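Local coordinates for protein beta-porphyranase B (PDB 4AWD) that hydrolyses the beta-1,4 linkages between D-galactose and L-galactose-6-sulfate in porphyran, the sulfated polysaccharide of red seaweed, as a family 16 glycoside hydrolase, at residues H35-P40 and G134-T138; G45-N51 and A316-I322; S126-H132 and F276-I282. All blocks are in the same frame, centred on the assembly; numbering follows the deposited sequence.

Contact 1 of 3, residues H35-P40 and G134-T138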
loop_
_atom_site.group_PDB
_atom_site.type_symbol
_atom_site.label_atom_id
_atom_site.label_comp_id
_atom_site.label_asym_id
_atom_site.label_seq_id
_atom_site.Cartn_x
_atom_site.Cartn_y
_atom_site.Cartn_z
ATOM N N HIS A 35 5.208 -9.138 18.928
ATOM C CA HIS A 35 5.330 -7.754 18.448
ATOM C C HIS A 35 4.342 -6.749 19.094
ATOM O O HIS A 35 4.503 -5.539 18.934
ATOM C CB HIS A 35 5.231 -7.706 16.911
ATOM C CG HIS A 35 5.572 -6.370 16.314
ATOM N ND1 HIS A 35 6.803 -5.766 16.479
ATOM C CD2 HIS A 35 4.844 -5.528 15.540
ATOM C CE1 HIS A 35 6.815 -4.607 15.844
ATOM N NE2 HIS A 35 5.636 -4.436 15.270
ATOM N N ILE A 36 3.340 -7.244 19.826
ATOM C CA ILE A 36 2.384 -6.377 20.536
ATOM C C ILE A 36 3.074 -5.421 21.535
ATOM O O ILE A 36 2.636 -4.277 21.699
ATOM C CB ILE A 36 1.224 -7.203 21.182
ATOM C CG1 ILE A 36 0.394 -7.875 20.080
ATOM C CG2 ILE A 36 0.305 -6.331 22.065
ATOM C CD1 ILE A 36 -0.551 -8.976 20.577
ATOM N N LYS A 37 4.157 -5.882 22.163
ATOM C CA LYS A 37 5.068 -5.027 22.947
ATOM C C LYS A 37 5.310 -3.665 22.310
ATOM O O LYS A 37 5.401 -2.660 23.012
ATOM C CB LYS A 37 6.467 -5.634 22.981
ATOM C CG LYS A 37 6.686 -6.862 23.791
ATOM C CD LYS A 37 8.194 -7.178 23.824
ATOM C CE LYS A 37 8.833 -7.041 22.447
ATOM N NZ LYS A 37 10.106 -7.807 22.327
ATOM N N ASN A 38 5.488 -3.666 20.984
ATOM C CA ASN A 38 5.929 -2.491 20.233
ATOM C C ASN A 38 4.809 -1.585 19.735
ATOM O O ASN A 38 5.057 -0.456 19.331
ATOM C CB ASN A 38 6.800 -2.914 19.051
ATOM C CG ASN A 38 8.061 -3.625 19.482
ATOM O OD1 ASN A 38 8.832 -3.103 20.275
ATOM N ND2 ASN A 38 8.274 -4.829 18.962
ATOM N N LEU A 39 3.582 -2.086 19.756
ATOM C CA LEU A 39 2.426 -1.298 19.346
ATOM C C LEU A 39 2.166 -0.152 20.332
ATOM O O LEU A 39 2.622 -0.201 21.479
ATOM C CB LEU A 39 1.181 -2.202 19.164
ATOM C CG LEU A 39 0.950 -2.824 17.777
ATOM C CD1 LEU A 39 2.242 -3.278 17.070
ATOM C CD2 LEU A 39 -0.044 -3.988 17.818
ATOM N N PRO A 40 1.468 0.899 19.877
ATOM C CA PRO A 40 0.926 1.895 20.797
ATOM C C PRO A 40 0.042 1.229 21.834
ATOM O O PRO A 40 -0.661 0.270 21.511
ATOM C CB PRO A 40 0.067 2.793 19.890
ATOM C CG PRO A 40 0.056 2.135 18.545
ATOM C CD PRO A 40 1.309 1.327 18.484
ATOM N N GLY A 134 -8.135 -1.080 13.479
ATOM C CA GLY A 134 -7.059 -1.942 13.918
ATOM C C GLY A 134 -5.721 -1.362 13.526
ATOM O O GLY A 134 -5.616 -0.168 13.209
ATOM N N TYR A 135 -4.703 -2.210 13.555
ATOM C CA TYR A 135 -3.327 -1.798 13.329
ATOM C C TYR A 135 -2.675 -2.682 12.260
ATOM O O TYR A 135 -2.838 -3.911 12.246
ATOM C CB TYR A 135 -2.531 -1.848 14.639
ATOM C CG TYR A 135 -1.175 -1.185 14.574
ATOM C CD1 TYR A 135 -0.048 -1.897 14.160
ATOM C CD2 TYR A 135 -1.021 0.155 14.912
ATOM C CE1 TYR A 135 1.222 -1.289 14.086
ATOM C CE2 TYR A 135 0.237 0.776 14.856
ATOM C CZ TYR A 135 1.352 0.047 14.431
ATOM O OH TYR A 135 2.586 0.648 14.367
ATOM N N TYR A 136 -1.947 -2.040 11.358
ATOM C CA TYR A 136 -1.395 -2.701 10.189
ATOM C C TYR A 136 0.022 -2.205 9.999
ATOM O O TYR A 136 0.282 -1.005 10.113
ATOM C CB TYR A 136 -2.255 -2.370 8.970
ATOM C CG TYR A 136 -3.690 -2.821 9.150
ATOM C CD1 TYR A 136 -4.098 -4.110 8.768
ATOM C CD2 TYR A 136 -4.630 -1.973 9.712
ATOM C CE1 TYR A 136 -5.390 -4.533 8.960
ATOM C CE2 TYR A 136 -5.943 -2.390 9.897
ATOM C CZ TYR A 136 -6.310 -3.669 9.518
ATOM O OH TYR A 136 -7.612 -4.063 9.720
ATOM N N GLU A 137 0.942 -3.116 9.704
ATOM C CA GLU A 137 2.350 -2.753 9.691
ATOM C C GLU A 137 3.152 -3.729 8.858
ATOM O O GLU A 137 2.836 -4.922 8.817
ATOM C CB GLU A 137 2.894 -2.745 11.127
ATOM C CG GLU A 137 4.289 -2.133 11.265
ATOM C CD GLU A 137 4.551 -1.558 12.640
ATOM O OE1 GLU A 137 4.884 -2.331 13.568
ATOM O OE2 GLU A 137 4.415 -0.325 12.784
ATOM N N THR A 138 4.209 -3.226 8.224
ATOM C CA THR A 138 5.152 -4.077 7.529
ATOM C C THR A 138 6.580 -3.632 7.819
ATOM O O THR A 138 6.828 -2.451 8.103
ATOM C CB THR A 138 4.887 -4.104 5.992
ATOM O OG1 THR A 138 5.714 -5.104 5.390
ATOM C CG2 THR A 138 5.179 -2.767 5.334
HETATM O O HOH W 1 4.336 0.885 16.444
#

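Contact 2 of 3, residues G45-N51 and A316-I322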
loop_
_atom_site.group_PDB
_atom_site.type_symbol
_atom_site.label_atom_id
_atom_site.label_comp_id
_atom_site.label_asym_id
_atom_site.label_seq_id
_atom_site.Cartn_x
_atom_site.Cartn_y
_atom_site.Cartn_z
ATOM N N GLY A 45 -9.342 -0.807 28.840
ATOM C CA GLY A 45 -10.426 -1.759 28.624
ATOM C C GLY A 45 -10.208 -2.693 27.449
ATOM O O GLY A 45 -10.891 -3.714 27.337
ATOM N N TYR A 46 -9.254 -2.358 26.574
ATOM C CA TYR A 46 -9.045 -3.136 25.350
ATOM C C TYR A 46 -7.646 -3.748 25.276
ATOM O O TYR A 46 -6.760 -3.361 26.025
ATOM C CB TYR A 46 -9.362 -2.281 24.114
ATOM C CG TYR A 46 -10.816 -1.883 24.014
ATOM C CD1 TYR A 46 -11.330 -0.841 24.788
ATOM C CD2 TYR A 46 -11.683 -2.552 23.156
ATOM C CE1 TYR A 46 -12.672 -0.477 24.709
ATOM C CE2 TYR A 46 -13.028 -2.201 23.069
ATOM C CZ TYR A 46 -13.519 -1.163 23.852
ATOM O OH TYR A 46 -14.850 -0.800 23.763
ATOM N N LYS A 47 -7.459 -4.715 24.384
ATOM C CA LYS A 47 -6.140 -5.326 24.155
ATOM C C LYS A 47 -5.925 -5.617 22.660
ATOM O O LYS A 47 -6.876 -5.903 21.922
ATOM C CB LYS A 47 -5.976 -6.622 24.973
ATOM C CG LYS A 47 -7.004 -7.689 24.614
ATOM C CD LYS A 47 -6.667 -9.077 25.138
ATOM C CE LYS A 47 -7.866 -10.002 24.965
ATOM N NZ LYS A 47 -7.632 -11.350 25.522
ATOM N N TRP A 48 -4.676 -5.551 22.223
ATOM C CA TRP A 48 -4.364 -5.875 20.845
ATOM C C TRP A 48 -4.383 -7.388 20.663
ATOM O O TRP A 48 -3.873 -8.139 21.505
ATOM C CB TRP A 48 -3.011 -5.293 20.412
ATOM C CG TRP A 48 -2.980 -3.778 20.292
ATOM C CD1 TRP A 48 -2.329 -2.899 21.121
ATOM C CD2 TRP A 48 -3.611 -2.974 19.272
ATOM N NE1 TRP A 48 -2.545 -1.595 20.694
ATOM C CE2 TRP A 48 -3.320 -1.622 19.560
ATOM C CE3 TRP A 48 -4.417 -3.268 18.160
ATOM C CZ2 TRP A 48 -3.775 -0.571 18.755
ATOM C CZ3 TRP A 48 -4.863 -2.203 17.349
ATOM C CH2 TRP A 48 -4.544 -0.873 17.670
ATOM N N VAL A 49 -4.981 -7.818 19.550
ATOM C CA VAL A 49 -5.117 -9.221 19.215
ATOM C C VAL A 49 -4.733 -9.431 17.736
ATOM O O VAL A 49 -5.126 -8.640 16.861
ATOM C CB VAL A 49 -6.557 -9.680 19.546
ATOM C CG1 VAL A 49 -7.187 -10.479 18.420
ATOM C CG2 VAL A 49 -6.599 -10.437 20.906
ATOM N N VAL A 50 -3.949 -10.472 17.456
ATOM C CA VAL A 50 -3.496 -10.714 16.102
ATOM C C VAL A 50 -4.708 -10.905 15.180
ATOM O O VAL A 50 -5.634 -11.644 15.504
ATOM C CB VAL A 50 -2.569 -11.941 16.014
ATOM C CG1 VAL A 50 -2.218 -12.241 14.561
ATOM C CG2 VAL A 50 -1.316 -11.720 16.802
ATOM N N ASN A 51 -4.712 -10.212 14.043
ATOM C CA ASN A 51 -5.671 -10.536 12.990
ATOM C C ASN A 51 -4.981 -11.464 11.997
ATOM O O ASN A 51 -4.177 -11.018 11.180
ATOM C CB ASN A 51 -6.199 -9.272 12.304
ATOM C CG ASN A 51 -7.470 -9.526 11.499
ATOM O OD1 ASN A 51 -7.698 -10.620 10.981
ATOM N ND2 ASN A 51 -8.308 -8.500 11.393
ATOM N N ALA A 316 -1.092 -7.662 11.171
ATOM C CA ALA A 316 -2.315 -6.905 11.451
ATOM C C ALA A 316 -2.890 -7.242 12.826
ATOM O O ALA A 316 -2.769 -8.377 13.310
ATOM C CB ALA A 316 -3.354 -7.155 10.379
ATOM N N TYR A 317 -3.526 -6.255 13.445
ATOM C CA TYR A 317 -4.108 -6.442 14.759
ATOM C C TYR A 317 -5.507 -5.844 14.867
ATOM O O TYR A 317 -5.884 -4.949 14.113
ATOM C CB TYR A 317 -3.184 -5.885 15.846
ATOM C CG TYR A 317 -1.774 -6.446 15.792
ATOM C CD1 TYR A 317 -0.830 -5.924 14.903
ATOM C CD2 TYR A 317 -1.388 -7.501 16.608
ATOM C CE1 TYR A 317 0.454 -6.431 14.833
ATOM C CE2 TYR A 317 -0.088 -8.012 16.550
ATOM C CZ TYR A 317 0.820 -7.468 15.656
ATOM O OH TYR A 317 2.095 -7.956 15.573
ATOM N N LYS A 318 -6.265 -6.394 15.810
ATOM C CA LYS A 318 -7.598 -5.944 16.183
ATOM C C LYS A 318 -7.630 -5.562 17.649
ATOM O O LYS A 318 -6.942 -6.163 18.474
ATOM C CB LYS A 318 -8.587 -7.095 15.993
ATOM C CG LYS A 318 -9.603 -6.903 14.896
ATOM C CD LYS A 318 -10.148 -8.264 14.432
ATOM C CE LYS A 318 -10.363 -9.241 15.596
ATOM N NZ LYS A 318 -10.800 -10.586 15.112
ATOM N N LEU A 319 -8.448 -4.576 17.981
ATOM C CA LEU A 319 -8.735 -4.289 19.375
ATOM C C LEU A 319 -9.923 -5.115 19.859
ATOM O O LEU A 319 -10.958 -5.209 19.195
ATOM C CB LEU A 319 -9.012 -2.809 19.589
ATOM C CG LEU A 319 -7.796 -1.894 19.657
ATOM C CD1 LEU A 319 -8.292 -0.470 19.692
ATOM C CD2 LEU A 319 -6.937 -2.195 20.880
ATOM N N VAL A 320 -9.753 -5.696 21.038
ATOM C CA VAL A 320 -10.765 -6.527 21.666
ATOM C C VAL A 320 -10.874 -6.100 23.143
ATOM O O VAL A 320 -9.870 -5.684 23.731
ATOM C CB VAL A 320 -10.380 -8.021 21.477
ATOM C CG1 VAL A 320 -10.404 -8.812 22.760
ATOM C CG2 VAL A 320 -11.219 -8.674 20.382
ATOM N N PRO A 321 -12.087 -6.168 23.740
ATOM C CA PRO A 321 -12.171 -5.862 25.180
ATOM C C PRO A 321 -11.411 -6.903 25.991
ATOM O O PRO A 321 -11.484 -8.097 25.677
ATOM C CB PRO A 321 -13.675 -5.926 25.481
ATOM C CG PRO A 321 -14.357 -5.845 24.124
ATOM C CD PRO A 321 -13.405 -6.508 23.171
ATOM N N ILE A 322 -10.665 -6.449 26.998
ATOM C CA ILE A 322 -9.866 -7.349 27.838
ATOM C C ILE A 322 -10.713 -8.477 28.438
ATOM O O ILE A 322 -10.397 -9.660 28.253
ATOM C CB ILE A 322 -9.102 -6.593 28.967
ATOM C CG1 ILE A 322 -7.962 -5.755 28.384
ATOM C CG2 ILE A 322 -8.537 -7.590 30.000
ATOM C CD1 ILE A 322 -7.264 -4.851 29.395
HETATM O O HOH W 2 -7.457 -5.539 11.934
HETATM O O HOH W 3 -10.576 -11.850 12.471
#

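Contact 3 of 3, residues S126-H132 and F276-I282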
loop_
_atom_site.group_PDB
_atom_site.type_symbol
_atom_site.label_atom_id
_atom_site.label_comp_id
_atom_site.label_asym_id
_atom_site.label_seq_id
_atom_site.Cartn_x
_atom_site.Cartn_y
_atom_site.Cartn_z
ATOM N N SER A 126 -4.443 -9.400 -0.316
ATOM C CA SER A 126 -5.037 -10.381 0.593
ATOM C C SER A 126 -6.321 -10.952 -0.018
ATOM O O SER A 126 -7.044 -10.271 -0.760
ATOM C CB SER A 126 -5.289 -9.793 1.993
ATOM O OG SER A 126 -6.074 -8.598 1.955
ATOM N N VAL A 127 -6.567 -12.225 0.269
ATOM C CA VAL A 127 -7.759 -12.912 -0.213
ATOM C C VAL A 127 -9.003 -12.326 0.459
ATOM O O VAL A 127 -10.002 -12.061 -0.189
ATOM C CB VAL A 127 -7.656 -14.450 0.015
ATOM C CG1 VAL A 127 -9.023 -15.129 -0.080
ATOM C CG2 VAL A 127 -6.707 -15.038 -0.991
ATOM N N LYS A 128 -8.911 -12.103 1.759
ATOM C CA LYS A 128 -10.022 -11.571 2.497
ATOM C C LYS A 128 -9.992 -10.060 2.382
ATOM O O LYS A 128 -8.930 -9.464 2.178
ATOM C CB LYS A 128 -9.973 -12.044 3.946
ATOM C CG LYS A 128 -10.195 -13.548 4.121
ATOM C CD LYS A 128 -10.883 -13.774 5.451
ATOM C CE LYS A 128 -10.837 -15.208 5.944
ATOM N NZ LYS A 128 -11.596 -15.307 7.252
ATOM N N ASN A 129 -11.165 -9.444 2.480
ATOM C CA ASN A 129 -11.283 -8.012 2.321
ATOM C C ASN A 129 -12.068 -7.346 3.456
ATOM O O ASN A 129 -12.797 -6.386 3.232
ATOM C CB ASN A 129 -11.930 -7.707 0.967
ATOM C CG ASN A 129 -13.310 -8.311 0.838
ATOM O OD1 ASN A 129 -13.842 -8.858 1.803
ATOM N ND2 ASN A 129 -13.889 -8.236 -0.358
ATOM N N GLN A 130 -11.890 -7.842 4.672
ATOM C CA GLN A 130 -12.636 -7.337 5.827
ATOM C C GLN A 130 -11.711 -6.734 6.877
ATOM O O GLN A 130 -12.031 -6.748 8.085
ATOM C CB GLN A 130 -13.471 -8.466 6.455
ATOM C CG GLN A 130 -14.501 -9.093 5.510
ATOM C CD GLN A 130 -15.567 -8.098 5.108
ATOM O OE1 GLN A 130 -16.327 -7.626 5.948
ATOM N NE2 GLN A 130 -15.622 -7.764 3.815
ATOM N N ALA A 131 -10.559 -6.224 6.438
ATOM C CA ALA A 131 -9.657 -5.537 7.363
ATOM C C ALA A 131 -10.252 -4.172 7.647
ATOM O O ALA A 131 -10.459 -3.392 6.722
ATOM C CB ALA A 131 -8.271 -5.404 6.778
ATOM N N HIS A 132 -10.574 -3.906 8.917
ATOM C CA HIS A 132 -11.133 -2.611 9.312
ATOM C C HIS A 132 -10.299 -1.981 10.425
ATOM O O HIS A 132 -9.066 -2.101 10.410
ATOM C CB HIS A 132 -12.616 -2.723 9.718
ATOM C CG HIS A 132 -13.443 -1.537 9.309
ATOM N ND1 HIS A 132 -14.817 -1.572 9.248
ATOM C CD2 HIS A 132 -13.082 -0.297 8.894
ATOM C CE1 HIS A 132 -15.270 -0.399 8.839
ATOM N NE2 HIS A 132 -14.237 0.390 8.608
ATOM N N PHE A 276 -14.222 6.624 6.340
ATOM C CA PHE A 276 -13.551 5.317 6.402
ATOM C C PHE A 276 -14.323 4.245 7.175
ATOM O O PHE A 276 -13.733 3.425 7.879
ATOM C CB PHE A 276 -12.099 5.445 6.898
ATOM C CG PHE A 276 -11.120 5.817 5.809
ATOM C CD1 PHE A 276 -11.496 6.660 4.764
ATOM C CD2 PHE A 276 -9.816 5.339 5.837
ATOM C CE1 PHE A 276 -10.599 7.003 3.762
ATOM C CE2 PHE A 276 -8.913 5.673 4.835
ATOM C CZ PHE A 276 -9.310 6.508 3.791
ATOM N N ASP A 277 -15.645 4.247 7.005
ATOM C CA ASP A 277 -16.517 3.280 7.667
ATOM C C ASP A 277 -16.669 1.953 6.907
ATOM O O ASP A 277 -17.577 1.174 7.190
ATOM C CB ASP A 277 -17.895 3.889 7.974
ATOM C CG ASP A 277 -18.639 4.358 6.724
ATOM O OD1 ASP A 277 -18.200 4.054 5.581
ATOM O OD2 ASP A 277 -19.675 5.063 6.899
ATOM N N ARG A 278 -15.787 1.705 5.946
ATOM C CA ARG A 278 -15.835 0.465 5.183
ATOM C C ARG A 278 -14.516 -0.310 5.265
ATOM O O ARG A 278 -13.435 0.281 5.141
ATOM C CB ARG A 278 -16.150 0.745 3.721
ATOM C CG ARG A 278 -17.587 1.093 3.400
ATOM C CD ARG A 278 -17.686 1.320 1.891
ATOM N NE ARG A 278 -17.144 0.155 1.185
ATOM C CZ ARG A 278 -16.632 0.169 -0.044
ATOM N NH1 ARG A 278 -16.580 1.298 -0.756
ATOM N NH2 ARG A 278 -16.181 -0.962 -0.563
ATOM N N PRO A 279 -14.601 -1.642 5.437
ATOM C CA PRO A 279 -13.396 -2.474 5.501
ATOM C C PRO A 279 -12.645 -2.530 4.153
ATOM O O PRO A 279 -13.182 -2.097 3.113
ATOM C CB PRO A 279 -13.957 -3.844 5.869
ATOM C CG PRO A 279 -15.333 -3.856 5.217
ATOM C CD PRO A 279 -15.840 -2.456 5.422
ATOM N N MET A 280 -11.418 -3.057 4.179
ATOM C CA MET A 280 -10.543 -3.073 3.004
ATOM C C MET A 280 -9.790 -4.383 2.846
ATOM O O MET A 280 -9.728 -5.212 3.776
ATOM C CB MET A 280 -9.505 -1.946 3.096
ATOM C CG MET A 280 -10.053 -0.540 2.961
ATOM S SD MET A 280 -8.768 0.719 3.190
ATOM C CE MET A 280 -9.799 2.177 3.219
ATOM N N PHE A 281 -9.199 -4.560 1.666
ATOM C CA PHE A 281 -8.167 -5.581 1.463
ATOM C C PHE A 281 -6.771 -4.960 1.551
ATOM O O PHE A 281 -6.621 -3.741 1.431
ATOM C CB PHE A 281 -8.370 -6.347 0.140
ATOM C CG PHE A 281 -8.505 -5.475 -1.080
ATOM C CD1 PHE A 281 -7.383 -5.035 -1.770
ATOM C CD2 PHE A 281 -9.758 -5.135 -1.568
ATOM C CE1 PHE A 281 -7.511 -4.244 -2.913
ATOM C CE2 PHE A 281 -9.903 -4.347 -2.700
ATOM C CZ PHE A 281 -8.778 -3.904 -3.377
ATOM N N ILE A 282 -5.758 -5.799 1.783
ATOM C CA ILE A 282 -4.355 -5.355 1.744
ATOM C C ILE A 282 -3.858 -5.391 0.300
ATOM O O ILE A 282 -4.078 -6.384 -0.402
ATOM C CB ILE A 282 -3.429 -6.281 2.588
ATOM C CG1 ILE A 282 -3.905 -6.394 4.042
ATOM C CG2 ILE A 282 -1.973 -5.819 2.524
ATOM C CD1 ILE A 282 -3.407 -5.290 4.942
#

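Contact 1 of 3, residues H35-P40 and G134-T138
Leu39 and Pro40 press on the ring of Tyr135, while His35 reaches across to the carboxylate of Glu137, so the contact has an apolar half and a polar half. The apolar half is the close-packed one. Leu39 lies over one face of the tyrosine ring, its CG 4.1 Å from the ring centroid in a CH-pi contact displaced toward the CD1 and CE1 rim, and its CD1 comes within 3.7 Å of Tyr135 CE1. Pro40 CD comes obliquely to Tyr135 CE2, across the ring from CE1, at 3.8 Å. Trp48 and Trp246 add to the packing, touching Leu39 and Tyr135 respectively.

In the polar half, His35 NE2 donates to Glu137 OE1 over 2.8 Å in a nearly straight bond (173° at the hydrogen). The acceptor lies in the imidazole plane and is met almost along its C-O axis, whereas ring and carboxylate planes stand 63° apart. Glu137 CG is anti to the backbone N (chi1 -169°), and the extended chain carries the carboxylate out from the strand to the histidine. Its second oxygen, OE2, takes a 2.6 Å bond from Tyr135 OH, coming from above the carboxylate plane; the two bonds together restrain the group's rotation. Toward the more exposed Asn38 the contact is looser: a water donates to Tyr135 OH at 2.7 Å and, at a longer 3.3 Å, to Asn38 O. Here residues on either side of the 3-10 turn 36-38 pack on strand 134-141 of the GH16 beta-sandwich, with a His-carboxylate hydrogen bond as the polar tie.

Contact 2 of 3, residues G45-N51 and A316-I322
Strands 46-50 and 316-321 pair as an antiparallel beta ladder, joining the N-terminal strand of the GH16 beta-sandwich to its C-terminal one. Lys47 with Val320 and Val49 with Lys318 are the hydrogen-bonded pairs; Trp48 with Leu319 lies between them as a non-hydrogen-bonded pair. The Lys47 N to Val320 O bond is 2.7 Å long, and the ladder is extended at its ends by Ile322 N to Gly45 O and Asn51 N to Ala316 O. In the latter the donor stands above the carbonyl plane.

Leu319 can be traced outward. Its CB lies near the Tyr46 ring, which it meets obliquely. CG, anti to the carbonyl carbon (chi1 -79°), is thereby brought over the indole of Trp48, 3.7 Å from CZ3. From there CD2 sits above the centre of the six-membered ring, 3.8 Å from its centroid and 10° off the normal, a CH-pi contact; the same methyl also reaches Tyr46 CB at 4.0 Å. CE3 of the indole meets Tyr317 CB, the two side chains crossing at about a right angle, while its NE1 is bonded to Pro40 O and Trp246 packs edge-to-face against it. Tyr317 OH is likewise held from outside the ladder, by Ala32 O.

The opposite face carries Lys47, Val49, Lys318 and Val320 and is more exposed. There the extended Lys47 chain runs alongside Val320 in the same direction, with Lys47 CE 3.6 Å from Val320 CG1. At the Asn51 end, a water accepts from Asn51 ND2 at 3.1 Å and donates to Tyr317 O.

Contact 3 of 3, residues S126-H132 and F276-I282
Backbone and side-chain hydrogen bonds both join Ser126 to Ile282: Ser126 N donates to Ile282 O, and Ile282 N returns a 2.8 Å bond to Ser126 OG. With chi1 at 54°, that hydroxyl also donates to Lys128 O, so the one oxygen links the loop to the backbone of Ile282. Farther along, Ala131 and Met280 form a single antiparallel bridge, with Met280 N 2.7 Å from Ala131 O.

The imidazole of His132 supplies the other polar link. Its NE2 donates to Phe276 O over 3.2 Å, with the acceptor in the ring plane, while one ring face lies on the Arg278-Pro279 peptide, Pro279 N standing 3.6 Å above its centre. Trp247 of strand 241-249 meets this ring edge-to-face.

Apolar contacts are fewer. Pro279 CB meets Gln130 CA at 3.7 Å, and Asn129 CB packs on Phe281 CB at 3.9 Å, near the edge of that ring.

Beside the probable active site of the GH16 fold, with the Met280 side chain about 6 Å from that of Glu176, the probable nucleophile, the loop between strands 117-126 and 134-141 thus runs alongside the lead-in to strand 281-285, which pairs with strands 117-126 and 149-163.

Contacts 1 and 2 lie side by side, their centres about 10 Å apart, and use adjacent strands, 134-141 in contact 1 and 308-321 in contact 2: Tyr135 O probably accepts a hydrogen bond from Tyr317 N. Contact 1 is largely buried and rests on side chains, apart from a water bridge to a backbone carbonyl, whereas contact 2 is a backbone ladder with one packed and one more exposed face. Contact 3, about 17 Å from the centres of both, is partly buried and mixes irregular backbone pairing with histidine and serine bonds; it alone comes near probable active-site residues, Glu176 and Trp75. Tyr136 bridges contacts 1 and 3, packing on Ala131 and Ile282, and also touches Ala316 of contact 2.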